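Long-range contact in UPF0255 protein frsA (Vibrio vulnificus, PDB 4I4C), which probably hydrolyses carboxylic esters as a member of the FrsA-like family of the alpha/beta-hydrolase clan: residues A[214-219]-A[401-406]. Sequence-based numbering, arbitrary orientation.
Sequences RDHLAK and SLDLAI
Helix 210-217 meets the middle of helix 394-413 at His216 and Ile406, whose CA atoms lie 7.0 Å apart, while a pi-type turn widens the first helix over 214-217. Both helices belong to the alpha/beta-hydrolase fold: the first connects strand 193-199 to the adjacent, parallel strand 223-226, as in a beta-alpha-beta crossover, and the second, near the C-terminus, rests Ser401, Leu404 and Ala405 on strands of the central sheet. Side chains and one bridging water link the two helices.

His216 reaches across with its imidazole, and the CD2 methyl of Leu402 sits over one face of the ring in a CH-pi contact, 3.6 Å from the centroid and 16° off the normal. The methyl is displaced toward the rim, to the side of CE1 and NE2, and His216 NE2 approaches Leu402 CD2 to 3.5 Å. The two side chains cross at about a right angle. Leu402 also lines the pocket that holds a polyethylene glycol molecule, so the same residue joins the wall of that pocket to the neighbouring helix.

One turn further along helix 394-413, Ile406 packs its CG1 against His216 CB at 3.8 Å, and its terminal CD1 continues on to Leu217 CD2. Leu217 has its CG beside the backbone N (chi1 -60°), which lets a branch end approach Ile406 although its CB does not head for the other helix.

At the edge of the imidazole, toward the exposed Asp403, the contact becomes polar. Asp403 OD1 stays 4.5 Å from His216 NE2, too far for a direct bond, and a water in the ring plane bridges them, with its O 3.1 Å from His216 NE2 and donating to Asp403 OD1 at 2.9 Å.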
ATOM      1  N   ARG A 214       3.983   8.237 -13.179  1.00 22.12           N
ATOM      2  CA  ARG A 214       3.555   9.124 -14.273  1.00 21.96           C
ATOM      3  C   ARG A 214       3.841  10.603 -14.013  1.00 23.93           C
ATOM      4  O   ARG A 214       4.302  11.316 -14.897  1.00 25.66           O
ATOM      5  CB  ARG A 214       2.061   8.948 -14.585  1.00 18.40           C
ATOM      6  CG  ARG A 214       1.631   9.527 -15.930  1.00 29.99           C
ATOM      7  CD  ARG A 214       0.092   9.670 -15.991  1.00 41.79           C
ATOM      8  NE  ARG A 214      -0.390  10.541 -14.918  1.00 46.70           N
ATOM      9  CZ  ARG A 214      -1.663  10.850 -14.692  1.00 44.17           C
ATOM     10  NH1 ARG A 214      -2.634  10.364 -15.464  1.00 47.99           N
ATOM     11  NH2 ARG A 214      -1.960  11.657 -13.685  1.00 38.55           N
ATOM     12  N   ASP A 215       3.575  11.051 -12.793  1.00 21.17           N
ATOM     13  CA  ASP A 215       3.609  12.474 -12.494  1.00 22.49           C
ATOM     14  C   ASP A 215       4.895  12.930 -11.810  1.00 27.26           C
ATOM     15  O   ASP A 215       5.099  14.131 -11.623  1.00 34.29           O
ATOM     16  CB  ASP A 215       2.409  12.850 -11.624  1.00 18.98           C
ATOM     17  CG  ASP A 215       1.081  12.732 -12.373  1.00 30.38           C
ATOM     18  OD1 ASP A 215       1.087  12.712 -13.620  1.00 30.41           O
ATOM     19  OD2 ASP A 215       0.027  12.668 -11.711  1.00 35.50           O
ATOM     20  N   HIS A 216       5.754  11.984 -11.436  1.00 22.24           N
ATOM     21  CA  HIS A 216       6.955  12.307 -10.672  1.00 23.83           C
ATOM     22  C   HIS A 216       8.237  11.630 -11.170  1.00 26.21           C
ATOM     23  O   HIS A 216       9.139  12.298 -11.671  1.00 28.52           O
ATOM     24  CB  HIS A 216       6.730  12.033  -9.182  1.00 25.83           C
ATOM     25  CG  HIS A 216       5.630  12.857  -8.585  1.00 32.46           C
ATOM     26  ND1 HIS A 216       4.297  12.586  -8.803  1.00 40.31           N
ATOM     27  CD2 HIS A 216       5.665  13.955  -7.793  1.00 33.53           C
ATOM     28  CE1 HIS A 216       3.557  13.477  -8.169  1.00 38.71           C
ATOM     29  NE2 HIS A 216       4.362  14.318  -7.546  1.00 39.66           N
ATOM     30  N   LEU A 217       8.323  10.314 -11.030  1.00 20.70           N
ATOM     31  CA  LEU A 217       9.541   9.606 -11.403  1.00 21.23           C
ATOM     32  C   LEU A 217       9.848   9.689 -12.904  1.00 24.27           C
ATOM     33  O   LEU A 217      11.010   9.808 -13.301  1.00 23.95           O
ATOM     34  CB  LEU A 217       9.464   8.151 -10.953  1.00 20.34           C
ATOM     35  CG  LEU A 217       9.292   7.924  -9.454  1.00 24.28           C
ATOM     36  CD1 LEU A 217       8.978   6.460  -9.175  1.00 19.44           C
ATOM     37  CD2 LEU A 217      10.536   8.352  -8.720  1.00 23.66           C
ATOM     38  N   ALA A 218       8.813   9.636 -13.737  1.00 19.50           N
ATOM     39  CA  ALA A 218       9.016   9.521 -15.180  1.00 25.15           C
ATOM     40  C   ALA A 218       9.647  10.771 -15.768  1.00 31.65           C
ATOM     41  O   ALA A 218      10.329  10.699 -16.789  1.00 32.54           O
ATOM     42  CB  ALA A 218       7.701   9.219 -15.904  1.00 20.90           C
ATOM     43  N   LYS A 219       9.405  11.913 -15.128  1.00 34.76           N
ATOM     44  CA  LYS A 219       9.912  13.192 -15.607  1.00 37.64           C
ATOM     45  C   LYS A 219      11.428  13.269 -15.464  1.00 32.33           C
ATOM     46  O   LYS A 219      12.074  14.142 -16.041  1.00 29.01           O
ATOM     47  CB  LYS A 219       9.200  14.349 -14.894  1.00 43.98           C
ATOM     48  CG  LYS A 219       7.739  14.476 -15.345  1.00 53.95           C
ATOM     49  CD  LYS A 219       6.944  15.530 -14.587  1.00 57.40           C
ATOM     50  CE  LYS A 219       5.551  15.667 -15.196  1.00 56.15           C
ATOM     51  NZ  LYS A 219       4.566  16.323 -14.289  1.00 55.33           N
ATOM     52  N   SER A 401       5.525  16.141   0.774  1.00 26.36           N
ATOM     53  CA  SER A 401       6.297  14.934   1.071  1.00 24.77           C
ATOM     54  C   SER A 401       6.895  14.358  -0.196  1.00 26.89           C
ATOM     55  O   SER A 401       8.079  14.007  -0.258  1.00 22.62           O
ATOM     56  CB  SER A 401       5.391  13.889   1.718  1.00 31.51           C
ATOM     57  OG  SER A 401       4.997  14.305   3.011  1.00 42.14           O
ATOM     58  N   LEU A 402       6.047  14.266  -1.210  1.00 22.70           N
ATOM     59  CA  LEU A 402       6.421  13.690  -2.485  1.00 22.44           C
ATOM     60  C   LEU A 402       7.404  14.572  -3.234  1.00 22.97           C
ATOM     61  O   LEU A 402       8.267  14.071  -3.962  1.00 27.89           O
ATOM     62  CB  LEU A 402       5.174  13.467  -3.342  1.00 26.09           C
ATOM     63  CG  LEU A 402       5.203  12.128  -4.060  1.00 34.94           C
ATOM     64  CD1 LEU A 402       5.244  11.007  -3.027  1.00 37.50           C
ATOM     65  CD2 LEU A 402       4.005  11.985  -4.983  1.00 34.99           C
ATOM     66  N   ASP A 403       7.274  15.887  -3.079  1.00 22.49           N
ATOM     67  CA  ASP A 403       8.243  16.802  -3.691  1.00 25.09           C
ATOM     68  C   ASP A 403       9.647  16.634  -3.082  1.00 25.11           C
ATOM     69  O   ASP A 403      10.654  16.641  -3.798  1.00 24.63           O
ATOM     70  CB  ASP A 403       7.772  18.262  -3.595  1.00 36.21           C
ATOM     71  CG  ASP A 403       6.600  18.571  -4.534  1.00 45.90           C
ATOM     72  OD1 ASP A 403       6.343  17.770  -5.467  1.00 48.53           O
ATOM     73  OD2 ASP A 403       5.942  19.621  -4.338  1.00 42.30           O
ATOM     74  N   LEU A 404       9.694  16.484  -1.760  1.00 23.23           N
ATOM     75  CA  LEU A 404      10.931  16.232  -1.016  1.00 31.07           C
ATOM     76  C   LEU A 404      11.559  14.889  -1.386  1.00 30.51           C
ATOM     77  O   LEU A 404      12.793  14.730  -1.391  1.00 20.49           O
ATOM     78  CB  LEU A 404      10.628  16.238   0.482  1.00 32.75           C
ATOM     79  CG  LEU A 404      10.349  17.615   1.084  1.00 32.80           C
ATOM     80  CD1 LEU A 404       9.785  17.470   2.476  1.00 32.49           C
ATOM     81  CD2 LEU A 404      11.624  18.439   1.120  1.00 34.01           C
ATOM     82  N   ALA A 405      10.687  13.928  -1.680  1.00 20.92           N
ATOM     83  CA  ALA A 405      11.088  12.585  -2.073  1.00 22.75           C
ATOM     84  C   ALA A 405      11.815  12.600  -3.402  1.00 27.92           C
ATOM     85  O   ALA A 405      12.884  12.007  -3.545  1.00 21.10           O
ATOM     86  CB  ALA A 405       9.864  11.689  -2.177  1.00 22.09           C
ATOM     87  N   ILE A 406      11.216  13.254  -4.388  1.00 26.44           N
ATOM     88  CA  ILE A 406      11.784  13.267  -5.726  1.00 30.08           C
ATOM     89  C   ILE A 406      13.104  14.063  -5.742  1.00 31.06           C
ATOM     90  O   ILE A 406      14.052  13.702  -6.453  1.00 27.19           O
ATOM     91  CB  ILE A 406      10.747  13.744  -6.784  1.00 33.88           C
ATOM     92  CG1 ILE A 406      10.111  12.540  -7.490  1.00 33.39           C
ATOM     93  CG2 ILE A 406      11.389  14.625  -7.830  1.00 33.90           C
ATOM     94  CD1 ILE A 406       9.702  11.406  -6.572  1.00 30.04           C
TER
HETATM   95  O   HOH W   1       3.838  16.343  -5.228  1.00 35.94           O